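Local coordinates for cellulose-binding protein (Saccharophagus degradans, PDB 2YHG), which is related to nucleoside hydrolases, probably acts on glycosidic bonds in carbohydrate metabolism, and binds calcium, magnesium and zinc ions, at residues Pro41-Ser46 with Glu242-Ala247; Ser209-Gln214 with Arg237-Glu242; Pro336-Asp341 with Arg430-Asn435; Tyr374-Tyr379 with Ile412-Thr417. All coordinates share one frame; numbering follows the deposited sequence. Where two conformers were deposited one is given.

Contact 1 (Pro41-Ser46 with Glu242-Ala247); sequences PDDEQS and EGDTPA. With CA (calcium ion), chain B.
D42 and E242 bring their CA atoms to 4.6 Å where helix 42-52 meets a type I beta turn from E242 to T245. The two segments build part of the calcium site of the nucleoside hydrolase-like domain, consistent with the aspartate-rich calcium site of nucleoside hydrolases. D43 grips the calcium ion with both carboxylate oxygens, OD1 at 2.4 Å and OD2 at 2.6 Å. D244 adds OD2 alone, its carboxylate plane turned 56° from that of D43. D36 and the carbonyl oxygen of W151 come from elsewhere in the chain, and T35 OG1 holds D43 OD2 in a second shell.

D42 does not reach the metal; its OD1 takes a hydrogen bond from a water that does. With CG lodged between the backbone N and the carbonyl carbon (chi1 70°), its OD2 is met from above the carboxylate plane by G243 N at 3.2 Å. One helical turn further on, Q45 OE1 accepts from E242 N at 2.9 Å, almost in line with its own C=O bond. The E242 side chain crosses that of Q45 at a slant, CG against Q45 CB, and its OE1 accepts from T245 OG1 and pairs with R49. S46 OG lies 2.7 Å from T245 OG1, and a water hydrogen-bonded to S46 OG also accepts from D244 N and donates to D244 OD2 at 2.9 Å.

Contact 2 (Ser209-Gln214 with Arg237-Glu242); sequences SVYSWQ and RRYATE
Two torsions bring Q214 onto T241: CG sits beside the backbone N (chi1 -80°), and the chain then bends at CG (chi2 80°) so that the amide turns back over its own loop. CG passes 3.9 Å from T241 CB, the two side chains running past each other in opposite directions. The amide nitrogen NE2 donates to T241 O at 2.8 Å, nearly head-on to the carbonyl (171° at the oxygen), with T241 O in the plane of the Q214 amide. Its second N-H goes to V210 O at 2.9 Å, tilted a little from that plane, so both NE2 hydrogens are used and the rotation of the amide is fixed.

W213 takes a first torsion that places its ring between its own backbone N and carbonyl carbon, under the amide of Q214, whose CD lies 3.4 Å above the indole plane toward the rim. The far edge of the indole then points across the gap, with CZ2 at 3.4 Å from E242 O and near the ring plane, while CH2 packs on E242 CB. At the outer end, Y211 presents a ring edge to A240 CB, with CE1 at 3.6 Å, and V210 CG2 backs its centre from one face.

Both segments are loops of the nucleoside hydrolase-like domain, one following strand 203-207 and the other leading into helix 246-249. The W213 side chain packs against P246 of that helix, R49 of helix 42-52, and I311 and H312 of helix 308-323.

Contact 3 (Pro336-Asp341 with Arg430-Asn435); sequences PVVNND and RRVVIN
R430 lays the aliphatic part of its side chain along V338, CG resting 3.8 Å from V338 CG2, the two side chains pointing opposite ways as they pass. The contact joins strand 427-436 of the C-terminal domain, whose strands are consistent with a PKD-like, immunoglobulin-type beta sandwich, to the loop that enters it from helix 308-323. That loop folds into a type I' beta turn from V338 to D341, closed by V338 N to D341 O and D341 N to V338 O.

R430 leaves the strand with CG anti to its backbone N (chi1 178°) and then bends twice, at chi2 74° and chi3 62°, so that the guanidinium swings back across the turn, one face under V338 CG2. In the conformer described, the guanidinium grips a single atom, D341 O, with NH1 at 2.9 Å and NH2 at 3.0 Å. The oxygen lies in the guanidinium plane, although NH1 approaches it from well above the carbonyl plane. Since V338 N also donates here, the carbonyl that closes the turn accepts three hydrogen bonds.

The carboxylate of D341 adds only a long electrostatic pairing, with OD1 well out of the guanidinium plane; OD1 has a second partner in N343 N. P336 O also lies near the arginine, but poorly angled for a bond. Two residues along the strand from R430, V432 CG2 lies 4.4 Å from V338 CG1.

Contact 4 (Tyr374-Tyr379 with Ile412-Thr417); sequences YSWSHY and IHILLT. With EDO (1,2-ethanediol), chain K.
L416 fits under the indole of W376 as a bump beneath a flat lid: CD1 sits 3.9 Å from the centroid of the six-membered ring, only 16° off its normal, a CH-pi contact over the face. On the same face, L416 CB lies 3.7 Å from W376 CZ3, toward the rim of the six-membered ring, and I414 CG2 comes up obliquely beside CE3. A first torsion that sets the ring beside its backbone N (chi1 -61°) lets the indole lean across to the neighbouring strand; NE1 is taken by S396 O.

Towards the end of the strand, H378 drops its ring edge onto H413 O, with CD2 at 3.3 Å, while I412 CG2 and I414 CD1 approach the ring obliquely. Its NE2 bonds to D383, a magnesium ligand.

The other face, with S375, S377, L415 and T417, is less bulky. Here a water nestles between S377 OG, T417 OG1 and L415 O, and L415 CB packs on S377 OG at 3.7 Å. An ethanediol, probably from the crystallisation liquor, occupies the next hollow, with C2 over one face of Y379 at 3.6 Å above the plane and O2 hydrogen-bonded to S377 OG.

Backbones run antiparallel, the axes of the two strand segments coming within 4.7 Å. S375 and S377 form hydrogen-bonded pairs with T417 and L415, and Y379 N adds a bond to H413 O. Strand 372-378 is the edge strand of the mixed sheet, paired with the inner strand 411-420; W376 and I414 reach L359 of strand 356-360, consistent with a PKD-like beta sandwich.

From the N terminus, helix 42-52 is reached first, and contact 1 closes a long loop back to it from 242-247, enclosing most of the parallel sheet of the nucleoside hydrolase-like domain. Contact 2 is nested within that loop; the two share E242 and touch, so the calcium site and the loop after strand 203-207 are tied together. Later, and in series with these, contact 3 opens at the entry to the C-terminal domain and closes on strand 427-436. Contact 4 is nested inside it, and the two meet on neighbouring strands of the same sheet. The centres of contacts 1 and 3 are about 32 Å apart, on opposite sides of the chain's centre.

Contact 1 (Pro41-Ser46 with Glu242-Ala247)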
# COMPACT_ATOMS: atom_id res chain seq x y z
N PRO A 41 15.08 -1.97 12.78
CA PRO A 41 13.92 -2.73 13.22
C PRO A 41 12.62 -2.37 12.49
O PRO A 41 11.68 -3.14 12.56
CB PRO A 41 13.82 -2.40 14.72
CG PRO A 41 14.60 -1.14 14.88
CD PRO A 41 15.72 -1.23 13.88
N ASP A 42 12.55 -1.22 11.86
CA ASP A 42 11.33 -0.85 11.20
C ASP A 42 10.85 -1.85 10.18
O ASP A 42 9.63 -2.05 10.05
CB ASP A 42 11.26 0.60 10.78
CG ASP A 42 12.13 1.01 9.68
OD1 ASP A 42 12.91 0.23 9.14
OD2 ASP A 42 11.94 2.23 9.30
N ASP A 43 11.73 -2.54 9.46
CA ASP A 43 11.25 -3.53 8.50
C ASP A 43 10.49 -4.65 9.21
O ASP A 43 9.54 -5.21 8.65
CB ASP A 43 12.39 -4.11 7.68
CG ASP A 43 13.02 -3.10 6.72
OD1 ASP A 43 13.65 -2.14 7.21
OD2 ASP A 43 12.81 -3.18 5.49
N GLU A 44 10.99 -5.07 10.38
CA GLU A 44 10.29 -6.07 11.16
C GLU A 44 8.90 -5.60 11.57
O GLU A 44 7.91 -6.34 11.46
CB GLU A 44 11.12 -6.45 12.36
CG GLU A 44 12.45 -7.10 12.03
CD GLU A 44 13.41 -6.95 13.18
OE1 GLU A 44 13.15 -7.52 14.26
OE2 GLU A 44 14.40 -6.21 13.04
N GLN A 45 8.84 -4.38 12.09
CA GLN A 45 7.59 -3.77 12.45
C GLN A 45 6.60 -3.79 11.28
O GLN A 45 5.43 -4.14 11.43
CB GLN A 45 7.82 -2.33 12.86
CG GLN A 45 8.70 -2.10 14.09
CD GLN A 45 8.92 -0.62 14.35
OE1 GLN A 45 8.92 0.20 13.42
NE2 GLN A 45 9.06 -0.24 15.63
N SER A 46 7.07 -3.34 10.13
CA SER A 46 6.23 -3.25 8.95
C SER A 46 5.70 -4.61 8.54
O SER A 46 4.54 -4.71 8.15
CB SER A 46 7.03 -2.62 7.81
OG SER A 46 7.31 -1.23 8.06
N GLU A 242 8.29 2.11 11.38
CA GLU A 242 7.60 1.66 10.15
C GLU A 242 7.75 2.68 9.01
O GLU A 242 6.80 2.96 8.27
CB GLU A 242 6.12 1.38 10.43
CG GLU A 242 5.94 0.15 11.27
CD GLU A 242 4.52 -0.28 11.38
OE1 GLU A 242 3.88 -0.50 10.31
OE2 GLU A 242 3.95 -0.33 12.52
N GLY A 243 8.97 3.11 8.70
CA GLY A 243 9.17 3.99 7.57
C GLY A 243 8.73 3.39 6.23
O GLY A 243 8.39 4.14 5.32
N ASP A 244 8.77 2.06 6.12
CA ASP A 244 8.43 1.40 4.87
C ASP A 244 6.95 1.08 4.74
O ASP A 244 6.50 0.68 3.66
CB ASP A 244 9.21 0.12 4.74
CG ASP A 244 10.69 0.36 4.77
OD1 ASP A 244 11.11 1.24 4.00
OD2 ASP A 244 11.41 -0.26 5.57
N THR A 245 6.18 1.21 5.80
CA THR A 245 4.77 0.78 5.78
C THR A 245 3.89 1.46 4.73
O THR A 245 3.01 0.79 4.21
CB THR A 245 4.21 0.85 7.20
OG1 THR A 245 4.80 -0.26 7.89
CG2 THR A 245 2.70 0.83 7.28
N PRO A 246 4.16 2.70 4.34
CA PRO A 246 3.36 3.28 3.24
C PRO A 246 3.37 2.42 1.97
O PRO A 246 2.41 2.50 1.17
CB PRO A 246 3.95 4.65 3.05
CG PRO A 246 4.38 5.01 4.47
CD PRO A 246 5.02 3.73 4.96
N ALA A 247 4.43 1.65 1.75
CA ALA A 247 4.56 0.81 0.57
C ALA A 247 3.56 -0.34 0.52
O ALA A 247 3.40 -0.94 -0.55
CB ALA A 247 5.98 0.28 0.47
CA CA B . 13.86 -0.83 5.20
O HOH W 1 14.26 0.95 7.02
O HOH W 2 9.81 0.07 7.94
O HOH W 3 16.08 0.28 5.04

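Contact 2 (Ser209-Gln214 with Arg237-Glu242)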
# COMPACT_ATOMS: atom_id res chain seq x y z
N SER A 209 7.87 11.27 1.92
CA SER A 209 7.22 11.92 3.06
C SER A 209 6.53 10.89 3.93
O SER A 209 5.29 10.86 4.06
CB SER A 209 6.24 13.00 2.59
OG SER A 209 6.90 14.10 1.98
N VAL A 210 7.34 10.02 4.53
CA VAL A 210 6.89 8.79 5.15
C VAL A 210 7.02 8.81 6.67
O VAL A 210 6.90 7.77 7.31
CB VAL A 210 7.62 7.55 4.56
CG1 VAL A 210 7.26 7.41 3.08
CG2 VAL A 210 9.13 7.63 4.80
N TYR A 211 7.21 9.99 7.25
CA TYR A 211 7.62 10.13 8.64
C TYR A 211 6.64 10.88 9.53
O TYR A 211 6.96 11.10 10.70
CB TYR A 211 8.95 10.85 8.70
CG TYR A 211 10.12 10.07 8.14
CD1 TYR A 211 10.56 8.92 8.77
CD2 TYR A 211 10.78 10.46 7.01
CE1 TYR A 211 11.65 8.19 8.26
CE2 TYR A 211 11.90 9.79 6.55
CZ TYR A 211 12.34 8.67 7.20
OH TYR A 211 13.52 8.06 6.80
N SER A 212 5.48 11.30 9.03
CA SER A 212 4.61 12.21 9.79
C SER A 212 3.35 11.56 10.34
O SER A 212 2.61 12.21 11.06
CB SER A 212 4.20 13.39 8.92
OG SER A 212 5.32 14.12 8.52
N TRP A 213 3.12 10.29 10.07
CA TRP A 213 1.86 9.61 10.40
C TRP A 213 1.95 8.69 11.60
O TRP A 213 0.91 8.22 12.08
CB TRP A 213 1.41 8.80 9.16
CG TRP A 213 2.36 7.72 8.80
CD1 TRP A 213 3.46 7.84 8.01
CD2 TRP A 213 2.35 6.37 9.29
NE1 TRP A 213 4.16 6.66 7.99
CE2 TRP A 213 3.51 5.74 8.77
CE3 TRP A 213 1.48 5.62 10.08
CZ2 TRP A 213 3.86 4.43 9.10
CZ3 TRP A 213 1.82 4.32 10.39
CH2 TRP A 213 2.99 3.74 9.91
N GLN A 214 3.17 8.40 12.05
CA GLN A 214 3.44 7.28 12.94
C GLN A 214 2.80 7.44 14.32
O GLN A 214 2.64 8.54 14.83
CB GLN A 214 4.94 7.11 13.16
CG GLN A 214 5.66 6.41 12.02
CD GLN A 214 6.01 7.23 10.81
OE1 GLN A 214 5.54 8.37 10.62
NE2 GLN A 214 6.84 6.65 9.96
N ARG A 237 11.06 0.91 18.07
CA ARG A 237 11.68 1.88 17.21
C ARG A 237 13.13 2.17 17.59
O ARG A 237 13.46 2.31 18.75
CB ARG A 237 10.89 3.18 17.35
CG ARG A 237 11.36 4.33 16.52
CD ARG A 237 10.55 5.55 16.80
NE ARG A 237 10.60 5.99 18.19
CZ ARG A 237 11.66 6.57 18.75
NH1 ARG A 237 12.66 7.03 17.99
NH2 ARG A 237 11.67 6.79 20.05
N ARG A 238 14.00 2.21 16.58
CA ARG A 238 15.40 2.67 16.71
C ARG A 238 15.54 4.12 16.28
O ARG A 238 16.17 4.94 16.97
CB ARG A 238 16.34 1.81 15.85
CG ARG A 238 17.82 2.17 16.01
CD ARG A 238 18.71 1.33 15.15
NE ARG A 238 18.68 -0.08 15.49
CZ ARG A 238 19.29 -1.05 14.79
NH1 ARG A 238 19.96 -0.74 13.72
NH2 ARG A 238 19.13 -2.31 15.13
N TYR A 239 14.99 4.44 15.10
CA TYR A 239 15.01 5.76 14.51
C TYR A 239 13.58 6.20 14.26
O TYR A 239 13.00 6.91 15.07
CB TYR A 239 15.85 5.77 13.24
CG TYR A 239 15.94 7.08 12.61
CD1 TYR A 239 16.59 8.14 13.23
CD2 TYR A 239 15.43 7.28 11.34
CE1 TYR A 239 16.71 9.38 12.60
CE2 TYR A 239 15.56 8.50 10.69
CZ TYR A 239 16.14 9.56 11.36
OH TYR A 239 16.28 10.77 10.70
N ALA A 240 12.95 5.70 13.19
CA ALA A 240 11.55 5.93 12.89
C ALA A 240 10.78 4.63 12.96
O ALA A 240 11.32 3.55 12.62
CB ALA A 240 11.36 6.55 11.49
N THR A 241 9.51 4.70 13.33
CA THR A 241 8.64 3.56 13.31
C THR A 241 8.13 3.33 11.88
O THR A 241 7.65 4.25 11.24
CB THR A 241 7.48 3.76 14.26
OG1 THR A 241 8.02 3.64 15.58
CG2 THR A 241 6.37 2.77 14.11
N GLU A 242 8.29 2.11 11.38
CA GLU A 242 7.60 1.66 10.15
C GLU A 242 7.75 2.68 9.01
O GLU A 242 6.80 2.96 8.27
CB GLU A 242 6.12 1.38 10.43
CG GLU A 242 5.94 0.15 11.27
CD GLU A 242 4.52 -0.28 11.38
OE1 GLU A 242 3.88 -0.50 10.31
OE2 GLU A 242 3.95 -0.33 12.52

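Contact 3 (Pro336-Asp341 with Arg430-Asn435)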
# COMPACT_ATOMS: atom_id res chain seq x y z
N PRO A 336 -19.21 -0.52 3.55
CA PRO A 336 -19.93 0.54 2.84
C PRO A 336 -20.76 0.01 1.69
O PRO A 336 -20.34 -0.89 0.97
CB PRO A 336 -18.83 1.42 2.24
CG PRO A 336 -17.62 0.99 2.82
CD PRO A 336 -17.76 -0.40 3.36
N VAL A 337 -21.89 0.66 1.47
CA VAL A 337 -22.70 0.51 0.26
C VAL A 337 -23.11 1.90 -0.18
O VAL A 337 -23.45 2.70 0.68
CB VAL A 337 -23.95 -0.36 0.56
CG1 VAL A 337 -24.86 -0.41 -0.66
CG2 VAL A 337 -23.53 -1.77 1.02
N VAL A 338 -23.00 2.20 -1.47
CA VAL A 338 -23.44 3.48 -2.01
C VAL A 338 -24.35 3.19 -3.20
O VAL A 338 -23.98 2.52 -4.12
CB VAL A 338 -22.26 4.36 -2.43
CG1 VAL A 338 -22.76 5.64 -3.08
CG2 VAL A 338 -21.38 4.67 -1.22
N ASN A 339 -25.57 3.73 -3.13
CA ASN A 339 -26.56 3.57 -4.17
C ASN A 339 -26.71 2.09 -4.55
O ASN A 339 -26.72 1.75 -5.72
CB ASN A 339 -26.25 4.45 -5.38
CG ASN A 339 -26.44 5.92 -5.07
OD1 ASN A 339 -26.92 6.29 -4.00
ND2 ASN A 339 -26.03 6.78 -5.99
N ASN A 340 -26.78 1.24 -3.52
CA ASN A 340 -26.94 -0.22 -3.67
C ASN A 340 -25.78 -0.91 -4.37
O ASN A 340 -25.90 -2.05 -4.79
CB ASN A 340 -28.25 -0.56 -4.38
CG ASN A 340 -29.46 -0.04 -3.63
OD1 ASN A 340 -29.52 -0.05 -2.39
ND2 ASN A 340 -30.43 0.47 -4.38
N ASP A 341 -24.62 -0.26 -4.41
CA ASP A 341 -23.43 -0.82 -4.99
C ASP A 341 -22.48 -1.17 -3.84
O ASP A 341 -22.04 -0.29 -3.09
CB ASP A 341 -22.79 0.19 -5.94
CG ASP A 341 -21.56 -0.34 -6.65
OD1 ASP A 341 -20.82 -1.12 -6.03
OD2 ASP A 341 -21.25 0.15 -7.76
N ARG A 430 -15.62 4.66 0.63
CA ARG A 430 -15.99 4.53 -0.77
C ARG A 430 -15.79 5.85 -1.48
O ARG A 430 -16.47 6.83 -1.17
CB ARG A 430 -17.43 4.07 -0.96
CG ARG A 430 -17.83 3.97 -2.44
CD ARG A 430 -17.19 2.75 -3.10
NE ARG A 430 -17.66 1.52 -2.46
CZ ARG A 430 -18.90 1.05 -2.55
NH1 ARG A 430 -19.73 1.49 -3.47
NH2 ARG A 430 -19.31 0.04 -1.78
N ARG A 431 -14.88 5.89 -2.43
CA ARG A 431 -14.73 7.01 -3.32
C ARG A 431 -15.65 6.87 -4.51
O ARG A 431 -15.74 5.82 -5.12
CB ARG A 431 -13.27 7.14 -3.80
CG ARG A 431 -13.03 8.43 -4.59
CD ARG A 431 -11.64 8.49 -5.20
NE ARG A 431 -10.62 8.35 -4.17
CZ ARG A 431 -9.56 9.13 -3.97
NH1 ARG A 431 -9.34 10.21 -4.67
NH2 ARG A 431 -8.70 8.75 -3.04
N VAL A 432 -16.33 7.97 -4.82
CA VAL A 432 -17.16 8.12 -6.00
C VAL A 432 -16.50 9.15 -6.90
O VAL A 432 -16.39 10.33 -6.53
CB VAL A 432 -18.59 8.55 -5.65
CG1 VAL A 432 -19.44 8.54 -6.91
CG2 VAL A 432 -19.19 7.60 -4.61
N VAL A 433 -16.00 8.71 -8.04
CA VAL A 433 -15.40 9.59 -9.03
C VAL A 433 -16.47 9.93 -10.04
O VAL A 433 -16.99 9.05 -10.75
CB VAL A 433 -14.19 8.92 -9.71
CG1 VAL A 433 -13.70 9.77 -10.87
CG2 VAL A 433 -13.08 8.68 -8.69
N ILE A 434 -16.81 11.20 -10.15
CA ILE A 434 -17.86 11.69 -11.03
C ILE A 434 -17.20 12.42 -12.20
O ILE A 434 -16.58 13.46 -12.02
CB ILE A 434 -18.85 12.61 -10.31
CG1 ILE A 434 -19.42 11.91 -9.06
CG2 ILE A 434 -19.95 13.01 -11.27
CD1 ILE A 434 -20.34 12.77 -8.18
N ASN A 435 -17.28 11.82 -13.38
CA ASN A 435 -16.80 12.41 -14.61
C ASN A 435 -17.91 13.31 -15.15
O ASN A 435 -19.02 12.83 -15.38
CB ASN A 435 -16.50 11.30 -15.63
CG ASN A 435 -15.45 10.34 -15.14
OD1 ASN A 435 -15.71 9.16 -14.91
ND2 ASN A 435 -14.31 10.88 -14.78

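Contact 4 (Tyr374-Tyr379 with Ile412-Thr417)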
# COMPACT_ATOMS: atom_id res chain seq x y z
N TYR A 374 -21.56 8.66 9.16
CA TYR A 374 -21.34 8.86 7.76
C TYR A 374 -20.75 10.24 7.60
O TYR A 374 -21.30 11.22 8.12
CB TYR A 374 -22.68 8.78 7.01
CG TYR A 374 -23.44 7.50 7.23
CD1 TYR A 374 -24.27 7.35 8.33
CD2 TYR A 374 -23.39 6.46 6.32
CE1 TYR A 374 -24.95 6.15 8.56
CE2 TYR A 374 -24.06 5.29 6.53
CZ TYR A 374 -24.83 5.12 7.64
OH TYR A 374 -25.57 3.95 7.78
N SER A 375 -19.69 10.34 6.79
CA SER A 375 -19.10 11.63 6.48
C SER A 375 -18.72 11.70 4.99
O SER A 375 -17.86 10.94 4.55
CB SER A 375 -17.88 11.86 7.35
OG SER A 375 -17.33 13.14 7.14
N TRP A 376 -19.33 12.64 4.27
CA TRP A 376 -19.06 12.83 2.85
C TRP A 376 -18.17 14.03 2.67
O TRP A 376 -18.47 15.10 3.24
CB TRP A 376 -20.37 13.05 2.09
CG TRP A 376 -21.30 11.89 2.17
CD1 TRP A 376 -22.32 11.70 3.08
CD2 TRP A 376 -21.39 10.81 1.25
NE1 TRP A 376 -23.02 10.60 2.77
CE2 TRP A 376 -22.48 10.02 1.66
CE3 TRP A 376 -20.64 10.42 0.15
CZ2 TRP A 376 -22.85 8.88 0.97
CZ3 TRP A 376 -21.01 9.29 -0.54
CH2 TRP A 376 -22.10 8.52 -0.12
N SER A 377 -17.16 13.92 1.82
CA SER A 377 -16.26 15.01 1.58
C SER A 377 -15.88 15.12 0.12
O SER A 377 -15.93 14.15 -0.64
CB SER A 377 -14.99 14.86 2.44
OG SER A 377 -14.32 13.68 2.10
N HIS A 378 -15.55 16.33 -0.31
CA HIS A 378 -14.98 16.58 -1.62
C HIS A 378 -13.46 16.48 -1.56
O HIS A 378 -12.80 17.31 -0.89
CB HIS A 378 -15.37 17.98 -2.12
CG HIS A 378 -14.75 18.31 -3.43
ND1 HIS A 378 -14.34 19.57 -3.76
CD2 HIS A 378 -14.45 17.52 -4.49
CE1 HIS A 378 -13.75 19.53 -4.94
NE2 HIS A 378 -13.79 18.29 -5.41
N TYR A 379 -12.89 15.49 -2.22
CA TYR A 379 -11.42 15.29 -2.20
C TYR A 379 -10.81 16.08 -3.34
O TYR A 379 -10.32 15.57 -4.34
CB TYR A 379 -11.13 13.80 -2.28
CG TYR A 379 -9.74 13.39 -1.80
CD1 TYR A 379 -8.74 14.31 -1.54
CD2 TYR A 379 -9.45 12.08 -1.59
CE1 TYR A 379 -7.51 13.92 -1.07
CE2 TYR A 379 -8.24 11.66 -1.10
CZ TYR A 379 -7.25 12.59 -0.86
OH TYR A 379 -6.04 12.14 -0.40
N ILE A 412 -14.72 14.98 -10.44
CA ILE A 412 -14.98 15.41 -9.08
C ILE A 412 -14.95 14.15 -8.22
O ILE A 412 -15.69 13.20 -8.50
CB ILE A 412 -16.34 16.11 -8.96
CG1 ILE A 412 -16.31 17.47 -9.68
CG2 ILE A 412 -16.77 16.28 -7.51
CD1 ILE A 412 -17.66 18.14 -9.86
N HIS A 413 -14.09 14.13 -7.22
CA HIS A 413 -13.97 12.98 -6.33
C HIS A 413 -14.69 13.26 -5.03
O HIS A 413 -14.35 14.21 -4.30
CB HIS A 413 -12.50 12.65 -6.05
CG HIS A 413 -11.76 12.12 -7.22
ND1 HIS A 413 -10.63 11.34 -7.08
CD2 HIS A 413 -11.95 12.29 -8.55
CE1 HIS A 413 -10.17 11.07 -8.30
NE2 HIS A 413 -10.95 11.64 -9.21
N ILE A 414 -15.68 12.42 -4.72
CA ILE A 414 -16.44 12.50 -3.49
C ILE A 414 -16.12 11.28 -2.66
O ILE A 414 -16.19 10.17 -3.17
CB ILE A 414 -17.94 12.58 -3.77
CG1 ILE A 414 -18.28 13.74 -4.73
CG2 ILE A 414 -18.71 12.65 -2.47
CD1 ILE A 414 -17.97 15.12 -4.18
N LEU A 415 -15.75 11.46 -1.40
CA LEU A 415 -15.42 10.37 -0.53
C LEU A 415 -16.43 10.16 0.58
O LEU A 415 -16.72 11.09 1.35
CB LEU A 415 -14.05 10.59 0.09
CG LEU A 415 -13.54 9.47 0.98
CD1 LEU A 415 -13.37 8.16 0.21
CD2 LEU A 415 -12.23 9.88 1.69
N LEU A 416 -16.94 8.94 0.70
CA LEU A 416 -17.64 8.52 1.90
C LEU A 416 -16.61 7.94 2.86
O LEU A 416 -15.89 6.99 2.52
CB LEU A 416 -18.65 7.42 1.59
CG LEU A 416 -19.31 6.78 2.81
CD1 LEU A 416 -20.19 7.76 3.57
CD2 LEU A 416 -20.05 5.50 2.39
N THR A 417 -16.56 8.46 4.08
CA THR A 417 -15.88 7.83 5.19
C THR A 417 -16.94 7.35 6.17
O THR A 417 -17.76 8.13 6.65
CB THR A 417 -14.91 8.81 5.88
OG1 THR A 417 -13.93 9.25 4.95
CG2 THR A 417 -14.18 8.13 7.04
C1 EDO K . -11.15 13.12 3.08
O1 EDO K . -10.74 14.16 3.97
C2 EDO K . -10.87 13.44 1.62
O2 EDO K . -11.68 14.53 1.20
O HOH W 4 -15.01 11.57 3.73